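PDB 4ZWV: putative aminotransferase from Actinomadura melliaura, which probably transfers amino groups to a sugar, using pyridoxal 5'-phosphate, in the biosynthesis of the aminopentose of the indolocarbazole AT2433. Local coordinates for residues 81-86 / 129-134; 100-105 / 336-341; 278-283 / 298-303; 294-299 / 348-353; 317-322 / 342-347. All blocks are in the same frame, centred on the assembly; numbering follows the deposited sequence.

Contact 1 (81-86 / 129-134)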
# COMPACT_ATOMS: atom_id res chain seq x y z
N PRO A 81 3.41 22.72 3.60
CA PRO A 81 4.13 21.77 4.45
C PRO A 81 3.46 21.50 5.79
O PRO A 81 3.92 20.62 6.51
CB PRO A 81 5.49 22.45 4.67
CG PRO A 81 5.21 23.91 4.52
CD PRO A 81 4.03 24.06 3.58
N LEU A 82 2.38 22.22 6.10
CA LEU A 82 1.66 21.99 7.35
C LEU A 82 0.62 20.90 7.10
O LEU A 82 -0.58 21.17 6.94
CB LEU A 82 1.03 23.28 7.87
CG LEU A 82 0.40 23.14 9.26
CD1 LEU A 82 1.47 22.79 10.28
CD2 LEU A 82 -0.32 24.40 9.66
N THR A 83 1.10 19.67 7.06
CA THR A 83 0.23 18.52 6.87
C THR A 83 0.99 17.28 7.30
O THR A 83 2.16 17.36 7.70
CB THR A 83 -0.23 18.38 5.40
OG1 THR A 83 -1.13 17.27 5.27
CG2 THR A 83 0.95 18.19 4.47
N PHE A 84 0.31 16.14 7.26
CA PHE A 84 0.96 14.87 7.55
C PHE A 84 1.86 14.54 6.35
O PHE A 84 1.54 14.89 5.22
CB PHE A 84 -0.05 13.75 7.80
CG PHE A 84 0.58 12.43 8.13
CD1 PHE A 84 1.40 12.29 9.24
CD2 PHE A 84 0.35 11.32 7.32
CE1 PHE A 84 1.98 11.08 9.55
CE2 PHE A 84 0.93 10.10 7.63
CZ PHE A 84 1.75 9.98 8.74
N GLU A 85 2.98 13.87 6.62
CA GLU A 85 3.99 13.66 5.59
C GLU A 85 3.47 12.94 4.35
O GLU A 85 3.96 13.17 3.24
CB GLU A 85 5.18 12.88 6.17
CG GLU A 85 6.16 13.73 6.98
CD GLU A 85 5.72 13.98 8.42
OE1 GLU A 85 4.60 13.57 8.82
OE2 GLU A 85 6.52 14.59 9.17
N ALA A 86 2.47 12.08 4.52
CA ALA A 86 1.90 11.34 3.39
C ALA A 86 1.49 12.25 2.23
O ALA A 86 1.70 11.89 1.07
CB ALA A 86 0.69 10.54 3.84
N VAL A 129 -5.23 20.62 1.61
CA VAL A 129 -5.50 19.80 2.79
C VAL A 129 -6.49 20.50 3.71
O VAL A 129 -6.25 21.64 4.14
CB VAL A 129 -4.21 19.48 3.57
CG1 VAL A 129 -4.52 18.59 4.77
CG2 VAL A 129 -3.21 18.78 2.66
N HIS A 130 -7.60 19.83 4.00
CA HIS A 130 -8.58 20.35 4.95
C HIS A 130 -8.06 20.05 6.35
O HIS A 130 -8.55 19.17 7.06
CB HIS A 130 -9.95 19.74 4.70
CG HIS A 130 -10.46 19.91 3.30
ND1 HIS A 130 -10.79 21.15 2.78
CD2 HIS A 130 -10.71 19.01 2.33
CE1 HIS A 130 -11.22 20.99 1.54
NE2 HIS A 130 -11.17 19.70 1.24
N TRP A 131 -7.04 20.82 6.74
CA TRP A 131 -6.19 20.49 7.87
C TRP A 131 -6.92 20.54 9.21
O TRP A 131 -7.63 21.51 9.50
CB TRP A 131 -4.99 21.45 7.87
CG TRP A 131 -3.98 21.21 8.95
CD1 TRP A 131 -3.60 22.10 9.93
CD2 TRP A 131 -3.20 20.03 9.16
NE1 TRP A 131 -2.63 21.53 10.73
CE2 TRP A 131 -2.38 20.26 10.28
CE3 TRP A 131 -3.14 18.80 8.51
CZ2 TRP A 131 -1.49 19.30 10.76
CZ3 TRP A 131 -2.25 17.84 8.99
CH2 TRP A 131 -1.43 18.10 10.10
N THR A 132 -6.75 19.48 9.99
CA THR A 132 -7.44 19.23 11.28
C THR A 132 -8.96 19.14 11.15
O THR A 132 -9.66 19.07 12.16
CB THR A 132 -7.08 20.29 12.38
OG1 THR A 132 -7.74 21.54 12.12
CG2 THR A 132 -5.58 20.49 12.47
N GLY A 133 -9.46 19.10 9.92
CA GLY A 133 -10.89 18.93 9.70
C GLY A 133 -11.60 20.16 9.18
O GLY A 133 -12.81 20.12 8.93
N TYR A 134 -10.86 21.26 9.02
CA TYR A 134 -11.48 22.53 8.61
C TYR A 134 -11.37 22.74 7.11
O TYR A 134 -10.27 22.75 6.56
CB TYR A 134 -10.84 23.70 9.36
CG TYR A 134 -11.47 25.03 9.05
CD1 TYR A 134 -12.79 25.29 9.41
CD2 TYR A 134 -10.76 26.03 8.41
CE1 TYR A 134 -13.39 26.51 9.14
CE2 TYR A 134 -11.35 27.27 8.13
CZ TYR A 134 -12.66 27.49 8.49
OH TYR A 134 -13.26 28.70 8.22

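Contact 2 (100-105 / 336-341)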
# COMPACT_ATOMS: atom_id res chain seq x y z
N TRP A 100 6.40 24.64 -2.27
CA TRP A 100 5.68 24.92 -1.03
C TRP A 100 4.82 26.17 -1.13
O TRP A 100 5.26 27.19 -1.65
CB TRP A 100 6.63 25.09 0.15
CG TRP A 100 7.46 23.89 0.49
CD1 TRP A 100 8.82 23.84 0.54
CD2 TRP A 100 6.99 22.58 0.86
NE1 TRP A 100 9.24 22.58 0.90
CE2 TRP A 100 8.14 21.79 1.11
CE3 TRP A 100 5.72 22.01 1.00
CZ2 TRP A 100 8.05 20.45 1.49
CZ3 TRP A 100 5.63 20.67 1.38
CH2 TRP A 100 6.79 19.91 1.62
N VAL A 101 3.61 26.06 -0.60
CA VAL A 101 2.70 27.19 -0.45
C VAL A 101 2.58 27.52 1.03
O VAL A 101 2.54 26.61 1.88
CB VAL A 101 1.32 26.89 -1.06
CG1 VAL A 101 0.40 28.12 -1.00
CG2 VAL A 101 1.48 26.42 -2.50
N ASP A 102 2.52 28.81 1.33
CA ASP A 102 2.46 29.28 2.71
C ASP A 102 1.12 28.94 3.34
O ASP A 102 0.18 28.48 2.68
CB ASP A 102 2.70 30.78 2.75
CG ASP A 102 3.35 31.26 4.04
OD1 ASP A 102 3.39 30.50 5.04
OD2 ASP A 102 3.83 32.41 4.04
N VAL A 103 1.05 29.18 4.64
CA VAL A 103 -0.12 28.92 5.46
C VAL A 103 -0.75 30.24 5.91
O VAL A 103 -0.05 31.18 6.28
CB VAL A 103 0.28 28.08 6.69
CG1 VAL A 103 -0.87 27.93 7.65
CG2 VAL A 103 0.79 26.70 6.24
N ASP A 104 -2.08 30.30 5.88
CA ASP A 104 -2.82 31.43 6.43
C ASP A 104 -2.81 31.33 7.96
O ASP A 104 -3.36 30.38 8.51
CB ASP A 104 -4.26 31.44 5.89
CG ASP A 104 -5.09 32.61 6.42
OD1 ASP A 104 -4.57 33.42 7.21
OD2 ASP A 104 -6.27 32.71 6.03
N PRO A 105 -2.17 32.29 8.65
CA PRO A 105 -2.10 32.22 10.11
C PRO A 105 -3.46 32.19 10.79
O PRO A 105 -3.57 31.67 11.91
CB PRO A 105 -1.35 33.51 10.49
CG PRO A 105 -0.60 33.89 9.27
CD PRO A 105 -1.45 33.45 8.11
N SER A 336 10.93 30.54 1.57
CA SER A 336 10.52 31.38 2.69
C SER A 336 9.00 31.35 2.86
O SER A 336 8.28 31.70 1.94
CB SER A 336 11.00 32.81 2.50
OG SER A 336 10.50 33.64 3.54
N LEU A 337 8.54 30.94 4.04
CA LEU A 337 7.12 30.87 4.32
C LEU A 337 6.82 31.66 5.59
O LEU A 337 6.65 31.08 6.66
CB LEU A 337 6.67 29.41 4.48
CG LEU A 337 6.95 28.49 3.29
CD1 LEU A 337 6.63 27.04 3.64
CD2 LEU A 337 6.16 28.94 2.07
N PRO A 338 6.77 32.99 5.47
CA PRO A 338 6.66 33.85 6.65
C PRO A 338 5.33 33.67 7.40
O PRO A 338 5.30 33.86 8.61
CB PRO A 338 6.77 35.27 6.06
CG PRO A 338 6.38 35.12 4.64
CD PRO A 338 6.84 33.75 4.22
N GLY A 339 4.26 33.31 6.69
CA GLY A 339 2.98 33.06 7.34
C GLY A 339 3.10 31.90 8.31
O GLY A 339 2.75 32.00 9.48
N LEU A 340 3.60 30.78 7.81
CA LEU A 340 3.81 29.61 8.66
C LEU A 340 4.80 29.92 9.78
O LEU A 340 4.59 29.52 10.92
CB LEU A 340 4.28 28.42 7.82
CG LEU A 340 4.55 27.11 8.57
CD1 LEU A 340 3.34 26.76 9.46
CD2 LEU A 340 4.84 25.99 7.58
N ASP A 341 5.89 30.62 9.45
CA ASP A 341 6.87 31.01 10.46
C ASP A 341 6.22 31.77 11.62
O ASP A 341 6.62 31.61 12.77
CB ASP A 341 7.99 31.88 9.86
CG ASP A 341 8.89 31.13 8.90
OD1 ASP A 341 8.91 29.88 8.92
OD2 ASP A 341 9.59 31.81 8.12

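Contact 3 (278-283 / 298-303)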
# COMPACT_ATOMS: atom_id res chain seq x y z
N PRO A 278 -5.15 35.02 28.68
CA PRO A 278 -3.87 35.67 28.36
C PRO A 278 -2.91 34.70 27.70
O PRO A 278 -2.71 33.59 28.21
CB PRO A 278 -3.34 36.12 29.72
CG PRO A 278 -4.54 36.18 30.60
CD PRO A 278 -5.46 35.11 30.12
N GLY A 279 -2.32 35.10 26.58
CA GLY A 279 -1.35 34.26 25.91
C GLY A 279 -1.94 33.16 25.04
O GLY A 279 -1.19 32.34 24.53
N LEU A 280 -3.26 33.12 24.88
CA LEU A 280 -3.90 32.12 24.03
C LEU A 280 -4.80 32.78 22.98
O LEU A 280 -5.66 33.60 23.31
CB LEU A 280 -4.70 31.12 24.87
CG LEU A 280 -5.26 29.92 24.09
CD1 LEU A 280 -5.21 28.66 24.93
CD2 LEU A 280 -6.69 30.18 23.62
N GLU A 281 -4.60 32.40 21.73
CA GLU A 281 -5.38 32.92 20.62
C GLU A 281 -6.14 31.79 19.95
O GLU A 281 -5.57 30.76 19.62
CB GLU A 281 -4.46 33.63 19.62
CG GLU A 281 -5.19 34.37 18.51
CD GLU A 281 -4.25 35.11 17.59
OE1 GLU A 281 -3.05 34.76 17.56
OE2 GLU A 281 -4.70 36.04 16.89
N LEU A 282 -7.45 31.97 19.79
CA LEU A 282 -8.28 30.99 19.11
C LEU A 282 -8.25 31.20 17.60
O LEU A 282 -7.93 32.29 17.12
CB LEU A 282 -9.73 31.09 19.61
CG LEU A 282 -9.98 30.88 21.10
CD1 LEU A 282 -11.44 31.10 21.42
CD2 LEU A 282 -9.55 29.49 21.53
N LEU A 283 -8.56 30.15 16.85
CA LEU A 283 -8.73 30.27 15.41
C LEU A 283 -10.19 30.63 15.11
O LEU A 283 -11.11 29.99 15.62
CB LEU A 283 -8.33 28.97 14.70
CG LEU A 283 -6.83 28.71 14.72
CD1 LEU A 283 -6.52 27.30 14.26
CD2 LEU A 283 -6.09 29.73 13.85
N VAL A 298 -5.06 25.79 18.87
CA VAL A 298 -4.94 27.15 19.39
C VAL A 298 -3.51 27.64 19.16
O VAL A 298 -2.65 26.87 18.73
CB VAL A 298 -5.29 27.24 20.89
CG1 VAL A 298 -6.74 26.83 21.14
CG2 VAL A 298 -4.35 26.38 21.72
N LYS A 299 -3.27 28.91 19.41
CA LYS A 299 -1.92 29.46 19.32
C LYS A 299 -1.56 30.09 20.66
O LYS A 299 -2.34 30.87 21.19
CB LYS A 299 -1.83 30.48 18.18
CG LYS A 299 -2.03 29.85 16.79
CD LYS A 299 -2.12 30.91 15.68
CE LYS A 299 -3.40 31.71 15.76
NZ LYS A 299 -3.54 32.68 14.63
N VAL A 300 -0.40 29.74 21.21
CA VAL A 300 -0.03 30.24 22.54
C VAL A 300 1.34 30.91 22.61
O VAL A 300 2.26 30.55 21.87
CB VAL A 300 -0.06 29.10 23.61
CG1 VAL A 300 -1.46 28.54 23.77
CG2 VAL A 300 0.92 27.99 23.25
N ASP A 301 1.44 31.88 23.51
CA ASP A 301 2.72 32.46 23.92
C ASP A 301 3.39 31.54 24.93
O ASP A 301 2.71 30.82 25.66
CB ASP A 301 2.52 33.84 24.55
CG ASP A 301 1.85 34.82 23.61
OD1 ASP A 301 1.96 34.65 22.39
OD2 ASP A 301 1.22 35.77 24.12
N ASP A 302 4.73 31.57 24.97
CA ASP A 302 5.52 30.72 25.87
C ASP A 302 5.07 29.27 25.79
O ASP A 302 4.72 28.66 26.80
CB ASP A 302 5.45 31.21 27.32
CG ASP A 302 6.57 30.65 28.18
OD1 ASP A 302 7.39 29.85 27.67
OD2 ASP A 302 6.63 30.99 29.39
N ARG A 303 5.06 28.73 24.58
CA ARG A 303 4.58 27.37 24.38
C ARG A 303 5.38 26.29 25.13
O ARG A 303 4.79 25.29 25.54
CB ARG A 303 4.55 27.04 22.89
CG ARG A 303 3.77 25.77 22.57
CD ARG A 303 3.76 25.49 21.09
NE ARG A 303 5.11 25.28 20.58
CZ ARG A 303 5.42 25.14 19.29
NH1 ARG A 303 4.46 25.17 18.37
NH2 ARG A 303 6.68 24.96 18.93
O HOH W 1 -1.40 34.59 14.52
O HOH W 2 -6.33 33.36 14.99

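Contact 4 (294-299 / 348-353)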
# COMPACT_ATOMS: atom_id res chain seq x y z
N TYR A 294 -10.74 17.05 13.92
CA TYR A 294 -9.87 15.94 14.23
C TYR A 294 -9.11 16.24 15.52
O TYR A 294 -8.98 15.37 16.40
CB TYR A 294 -8.92 15.72 13.05
CG TYR A 294 -7.93 14.60 13.18
CD1 TYR A 294 -8.35 13.29 13.38
CD2 TYR A 294 -6.57 14.84 13.05
CE1 TYR A 294 -7.43 12.25 13.46
CE2 TYR A 294 -5.65 13.82 13.13
CZ TYR A 294 -6.09 12.53 13.34
OH TYR A 294 -5.17 11.51 13.41
N VAL A 295 -8.61 17.47 15.62
CA VAL A 295 -8.03 18.02 16.86
C VAL A 295 -8.52 19.46 16.96
O VAL A 295 -9.11 19.97 16.01
CB VAL A 295 -6.48 17.97 16.88
CG1 VAL A 295 -5.98 16.53 16.87
CG2 VAL A 295 -5.90 18.75 15.70
N TYR A 296 -8.25 20.12 18.08
CA TYR A 296 -8.65 21.51 18.28
C TYR A 296 -7.40 22.37 18.42
O TYR A 296 -6.66 22.24 19.39
CB TYR A 296 -9.56 21.64 19.51
CG TYR A 296 -10.12 23.03 19.70
CD1 TYR A 296 -11.34 23.39 19.14
CD2 TYR A 296 -9.44 23.98 20.45
CE1 TYR A 296 -11.87 24.67 19.31
CE2 TYR A 296 -9.95 25.27 20.62
CZ TYR A 296 -11.17 25.60 20.05
OH TYR A 296 -11.67 26.87 20.22
N ASP A 297 -7.16 23.24 17.44
CA ASP A 297 -5.94 24.05 17.43
C ASP A 297 -6.11 25.39 18.14
O ASP A 297 -7.14 26.05 18.03
CB ASP A 297 -5.48 24.33 16.00
CG ASP A 297 -4.79 23.14 15.37
OD1 ASP A 297 -4.58 22.13 16.07
OD2 ASP A 297 -4.43 23.23 14.17
N VAL A 298 -5.06 25.79 18.87
CA VAL A 298 -4.94 27.15 19.39
C VAL A 298 -3.51 27.64 19.16
O VAL A 298 -2.65 26.87 18.73
CB VAL A 298 -5.29 27.24 20.89
CG1 VAL A 298 -6.74 26.83 21.14
CG2 VAL A 298 -4.35 26.38 21.72
N LYS A 299 -3.27 28.91 19.41
CA LYS A 299 -1.92 29.46 19.32
C LYS A 299 -1.56 30.09 20.66
O LYS A 299 -2.34 30.87 21.19
CB LYS A 299 -1.83 30.48 18.18
CG LYS A 299 -2.03 29.85 16.79
CD LYS A 299 -2.12 30.91 15.68
CE LYS A 299 -3.40 31.71 15.76
NZ LYS A 299 -3.54 32.68 14.63
N VAL A 348 -0.58 24.75 18.89
CA VAL A 348 -0.69 23.52 19.67
C VAL A 348 -2.09 22.91 19.49
O VAL A 348 -3.09 23.63 19.50
CB VAL A 348 -0.39 23.77 21.17
CG1 VAL A 348 -1.17 24.95 21.70
CG2 VAL A 348 -0.65 22.50 22.00
N SER A 349 -2.13 21.60 19.28
CA SER A 349 -3.38 20.87 19.07
C SER A 349 -3.85 20.28 20.40
O SER A 349 -3.06 19.67 21.13
CB SER A 349 -3.20 19.74 18.04
OG SER A 349 -2.79 20.24 16.77
N LEU A 350 -5.14 20.44 20.69
CA LEU A 350 -5.73 19.95 21.94
C LEU A 350 -6.70 18.80 21.68
O LEU A 350 -7.34 18.74 20.63
CB LEU A 350 -6.46 21.08 22.66
CG LEU A 350 -5.61 22.30 23.03
CD1 LEU A 350 -6.48 23.39 23.62
CD2 LEU A 350 -4.53 21.89 24.01
N PRO A 351 -6.82 17.88 22.65
CA PRO A 351 -7.80 16.79 22.49
C PRO A 351 -9.22 17.34 22.40
O PRO A 351 -9.59 18.19 23.21
CB PRO A 351 -7.62 15.97 23.77
CG PRO A 351 -6.26 16.31 24.28
CD PRO A 351 -6.06 17.76 23.90
N VAL A 352 -10.00 16.83 21.46
CA VAL A 352 -11.36 17.35 21.29
C VAL A 352 -12.35 16.24 20.93
O VAL A 352 -13.54 16.47 20.76
CB VAL A 352 -11.36 18.47 20.22
CG1 VAL A 352 -11.27 17.88 18.82
CG2 VAL A 352 -12.60 19.36 20.35
N GLY A 353 -11.86 15.01 20.82
CA GLY A 353 -12.68 13.92 20.30
C GLY A 353 -13.75 13.32 21.20
O GLY A 353 -13.96 13.76 22.35
O HOH W 3 -8.71 15.28 19.33

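Contact 5 (317-322 / 342-347)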
# COMPACT_ATOMS: atom_id res chain seq x y z
N ALA A 317 -0.93 17.20 24.31
CA ALA A 317 -1.08 18.38 23.46
C ALA A 317 0.20 18.62 22.67
O ALA A 317 1.30 18.50 23.21
CB ALA A 317 -1.43 19.60 24.32
N GLY A 318 0.06 18.93 21.39
CA GLY A 318 1.24 19.21 20.59
C GLY A 318 0.96 19.27 19.11
O GLY A 318 -0.10 19.74 18.69
N LEU A 319 1.92 18.80 18.32
CA LEU A 319 1.83 18.83 16.88
C LEU A 319 1.32 17.50 16.33
O LEU A 319 1.63 16.44 16.87
CB LEU A 319 3.20 19.13 16.26
CG LEU A 319 3.85 20.47 16.61
CD1 LEU A 319 5.30 20.47 16.15
CD2 LEU A 319 3.07 21.59 15.94
N VAL A 320 0.56 17.57 15.25
CA VAL A 320 0.18 16.39 14.50
C VAL A 320 1.41 15.86 13.75
O VAL A 320 1.64 14.65 13.68
CB VAL A 320 -0.99 16.69 13.54
CG1 VAL A 320 -1.31 15.49 12.66
CG2 VAL A 320 -2.22 17.14 14.32
N SER A 321 2.16 16.78 13.16
CA SER A 321 3.40 16.46 12.45
C SER A 321 4.38 17.63 12.54
O SER A 321 3.99 18.75 12.83
CB SER A 321 3.12 16.15 10.97
OG SER A 321 2.55 14.86 10.81
N ARG A 322 5.65 17.35 12.26
CA ARG A 322 6.62 18.41 12.01
C ARG A 322 6.30 19.05 10.66
O ARG A 322 5.92 18.34 9.72
CB ARG A 322 8.05 17.85 12.02
CG ARG A 322 9.12 18.89 11.82
CD ARG A 322 10.51 18.27 11.78
NE ARG A 322 11.54 19.31 11.75
CZ ARG A 322 12.84 19.09 11.90
NH1 ARG A 322 13.29 17.86 12.10
NH2 ARG A 322 13.70 20.10 11.84
N SER A 342 5.21 32.58 11.31
CA SER A 342 4.62 33.45 12.34
C SER A 342 3.72 32.68 13.32
O SER A 342 3.36 33.22 14.37
CB SER A 342 3.81 34.59 11.70
OG SER A 342 2.57 34.12 11.20
N VAL A 343 3.38 31.44 12.99
CA VAL A 343 2.53 30.65 13.88
C VAL A 343 3.12 29.30 14.32
O VAL A 343 2.62 28.67 15.25
CB VAL A 343 1.15 30.37 13.23
CG1 VAL A 343 0.35 31.65 13.09
CG2 VAL A 343 1.31 29.67 11.88
N TYR A 344 4.18 28.85 13.65
CA TYR A 344 4.64 27.48 13.88
C TYR A 344 5.20 27.24 15.29
O TYR A 344 5.12 26.12 15.81
CB TYR A 344 5.70 27.10 12.84
CG TYR A 344 6.09 25.64 12.92
CD1 TYR A 344 5.17 24.63 12.61
CD2 TYR A 344 7.37 25.26 13.31
CE1 TYR A 344 5.52 23.30 12.67
CE2 TYR A 344 7.73 23.92 13.38
CZ TYR A 344 6.80 22.95 13.07
OH TYR A 344 7.17 21.63 13.13
N ASP A 345 5.73 28.29 15.92
CA ASP A 345 6.26 28.16 17.28
C ASP A 345 5.19 28.43 18.32
O ASP A 345 5.45 28.37 19.52
CB ASP A 345 7.43 29.12 17.50
CG ASP A 345 8.65 28.74 16.71
OD1 ASP A 345 8.95 27.53 16.62
OD2 ASP A 345 9.31 29.66 16.17
N ARG A 346 3.97 28.72 17.85
CA ARG A 346 2.86 29.02 18.75
C ARG A 346 1.76 27.97 18.73
O ARG A 346 1.04 27.80 19.71
CB ARG A 346 2.26 30.38 18.39
CG ARG A 346 3.19 31.55 18.65
CD ARG A 346 2.74 32.78 17.89
NE ARG A 346 1.41 33.20 18.31
CZ ARG A 346 0.48 33.67 17.50
NH1 ARG A 346 0.71 33.76 16.19
NH2 ARG A 346 -0.70 34.03 17.98
N MSE A 347 1.63 27.26 17.62
CA MSE A 347 0.49 26.37 17.46
C MSE A 347 0.57 25.16 18.38
O MSE A 347 1.65 24.59 18.61
CB MSE A 347 0.34 25.93 16.00
CG MSE A 347 1.52 25.16 15.49
SE MSE A 347 1.22 24.62 13.64
CE MSE A 347 1.11 26.34 12.78

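Contact 1 (81-86 / 129-134)
Leu82, Thr83 and Trp131 meet beside the cofactor cleft of a fold type I aminotransferase, in loops that follow the neighbouring parallel strands 76-79 and 123-129. The indole of Trp131 is the flat floor of the contact. Its CG stands anti to the backbone N (chi1 -178°), which sends the ring across to the other loop. Over one face lie Leu82 O, 3.6 Å above the ring plane, and Thr83 CA, in a CH-pi contact 3.8 Å from the centroid of the six-membered ring and 30° off the ring normal. The isobutyl group of Leu82 crosses nearer the pyrrole end, where CG comes 3.7 Å from Trp131 NE1. The broad, largely apolar indole suits this place because backbone as well as side chain can lie against it. No hydrogen bond spans the two loops. In one of its two conformers, Thr83 OG1 rests against both methyls of Val129 while hydrogen-bonding Thr87 OG1 of the following helix. His164, a cofactor-binding residue, meets the indole with its ring at about 35°, and its ND1 is hydrogen-bonded to Thr132 N. On the face turned from Leu82 O, Thr132 CG2 sits 3.5 Å above the indole plane, toward its rim.

Contact 2 (100-105 / 336-341)
The loop 100-105 runs past the start of helix 338-344, with CA atoms 5.2 Å apart for Asp102 and Leu337 and 5.1 Å for Val103 and Leu340. Asp102 makes the join. Leu337 holds the N-cap position but has only an aliphatic side chain, so the acceptors for the first turn come from a loop more than 200 residues earlier. Asp102 OD2 takes the N-H of Gly339 at 2.8 Å, and Asp102 OD1 takes that of Leu340 at 2.8 Å. Both donors arrive on the syn sides of the carboxylate, each 16° out of its plane, as in a two-pronged grip. The chi1 of -151° also swings OD1 back to the loop's own backbone, where Val103 N donates to it at 2.7 Å from the anti side. Proline fits the turn well, since Pro338 N has no hydrogen to leave without an acceptor; its CD lies 3.3 Å from Asp102 OD2. Gly339 CA comes 3.7 Å from Val103 O, an approach that suits glycine because a CB here would point at the loop and run into that oxygen. Around the carboxylate the packing is apolar: Leu337 CD1 reaches Trp100 CB at 4.0 Å, Leu337 CD2 lies against the backbone of Asp102, and Leu340 crosses the Val103 side chain. Two N-H groups of the helix start and one of the loop grip this buried carboxylate, which would probably stay ionised, its charge consistent with a favourable interaction with the helix dipole.

Contact 3 (278-283 / 298-303)
Leu280 slots between Val298 and Val300 on one face of the antiparallel pair formed by strands 280-282 and 296-300. Its CD1 drops into the hollow between them, 4.0 Å from Val298 CG2 and 3.9 Å from Val300 CG1. The next ridge works the other way: Val298 CG1 fills the gap between Leu280 CD2 and Leu282 CD2. Short branched valines and longer leucines thus alternate as knob and hollow. The backbones are tied by Glu281 N to Lys299 O at 2.8 Å, its reciprocal bond, and Asp301 N to Gly279 O. Gly279, at a phi of 81°, turns the chain into the strand. On the opposite face Glu281 and Lys299 lie side by side. Glu281 stays extended, whereas Lys299 bends at chi3 (-70°), so its CE nestles 3.6 Å from Glu281 OE1. Leu283 CD2 lies across the end of the lysine, 3.8 Å from Lys299 CE. The ion pair is long, with Glu281 OE1 and Lys299 NZ 3.6 Å apart; Glu281 OE1 also forms a salt bridge with Arg346. Lys299 NZ gives hydrogen bonds to Pro105 O and to two waters, one of which passes on to Leu282 O. Three acceptors and a nearby carboxylate would probably keep this ammonium charged although its residue is buried.

Contact 4 (294-299 / 348-353)
The Tyr296 ring slants against Leu350 and Val352, with CD2 4.4 Å from Leu350 CD1, and meets Tyr270 of the long helix 243-273 edge-to-face. Its strand, 296-300, is the middle one of a three-stranded antiparallel sheet in the small domain of the aminotransferase, and pairs here with strand 347-350. The CG of Tyr296 is anti to the backbone N (chi1 -174°), which carries the phenol off the sheet so that its hydroxyl can hydrogen-bond Asp271. Nearer the backbone, Tyr296 CB packs 3.7 Å from Val352 CB. A second flat group, the phenol of Tyr294 in the loop before the strand, stacks on His164 of the cofactor site. Backbone bonds join Tyr296 with Leu350 and Val298 with Val348 in both directions; the shortest is Leu350 N to Tyr296 O at 2.7 Å. The two valines lie side by side, and Val298 CG2 to Val348 CG1, at 3.5 Å, is tighter than usual van der Waals contact. Between these pairs, on the other face, Asp297 and Ser349 form a non-hydrogen-bonded pair whose side chains add a bond of their own. Ser349 OG donates to Asp297 OD1 at 2.7 Å, from the syn side and 23° out of the carboxylate plane. Serine is small enough to lie also against Val295, whose CG2 is 3.6 Å from Ser349 OG. Past the strand ends a water sits between the chains, accepting from Val352 N at 2.9 Å and lying 2.9 Å from Tyr294 O.

Contact 5 (317-322 / 342-347)
Leu319 fits between Tyr344 and Met347, the close-packed part of a contact that otherwise leaves the backbones well apart. The CA atoms of Leu319 and Met347 are 7.7 Å apart, and those of Arg322 and Tyr344 9.5 Å, so long side chains must span the gap. Leu319 forks to do so: CD1 touches Tyr344 OH at 3.7 Å, and CD2 touches Met347 CG at 3.9 Å. Met347, a selenomethionine in the crystal, has its CG between the backbone N and carbonyl carbon (chi1 61°) and so turned toward that methyl. Tyr344 reaches furthest, laying its hydroxyl 3.5 Å from Arg322 CA and 3.6 Å from Arg322 CG, while Arg323 adds a cation-pi contact with the ring. Away from this wedge the segments part. Ser342 and Asp345 face solvent, and Arg346 closes back on its own turn, its NH1 donating to Ser342 O almost in the guanidinium plane. Arg322 runs out fully extended, so its charged end leaves the tyrosine for Glu326 and for Tyr230 O of the second subunit. With no hydrogen bond between the two segments, van der Waals packing probably carries most of the contact; the phenol hydroxyl, set among carbons of Leu319 and Arg322, meets its polar need by accepting from Arg323 N, which probably fixes where the ring ends.

Overall arrangement
Contacts 3 and 4 share strand 296-300 and build the two seams of one antiparallel sheet, their centres about 12 Å apart. Contact 5 lies beside that sheet, about 10 Å from contact 4 between centres, and is tied to it by Ser349 N and Gly318 O, 2.8 Å apart. It meets contact 3 in the salt bridge of Glu281 with Arg346. Helix 338-344 runs from contact 2 into contact 5, while Pro105 O of contact 2 receives Lys299 NZ at 2.9 Å. Contacts 1 and 4 border the cofactor pocket: the side chains of Trp131 and Tyr294 each come about 3 Å from that of His164 at their nearest atoms. Contacts 1 and 5 both touch the second subunit and join through Glu85 and Ser321.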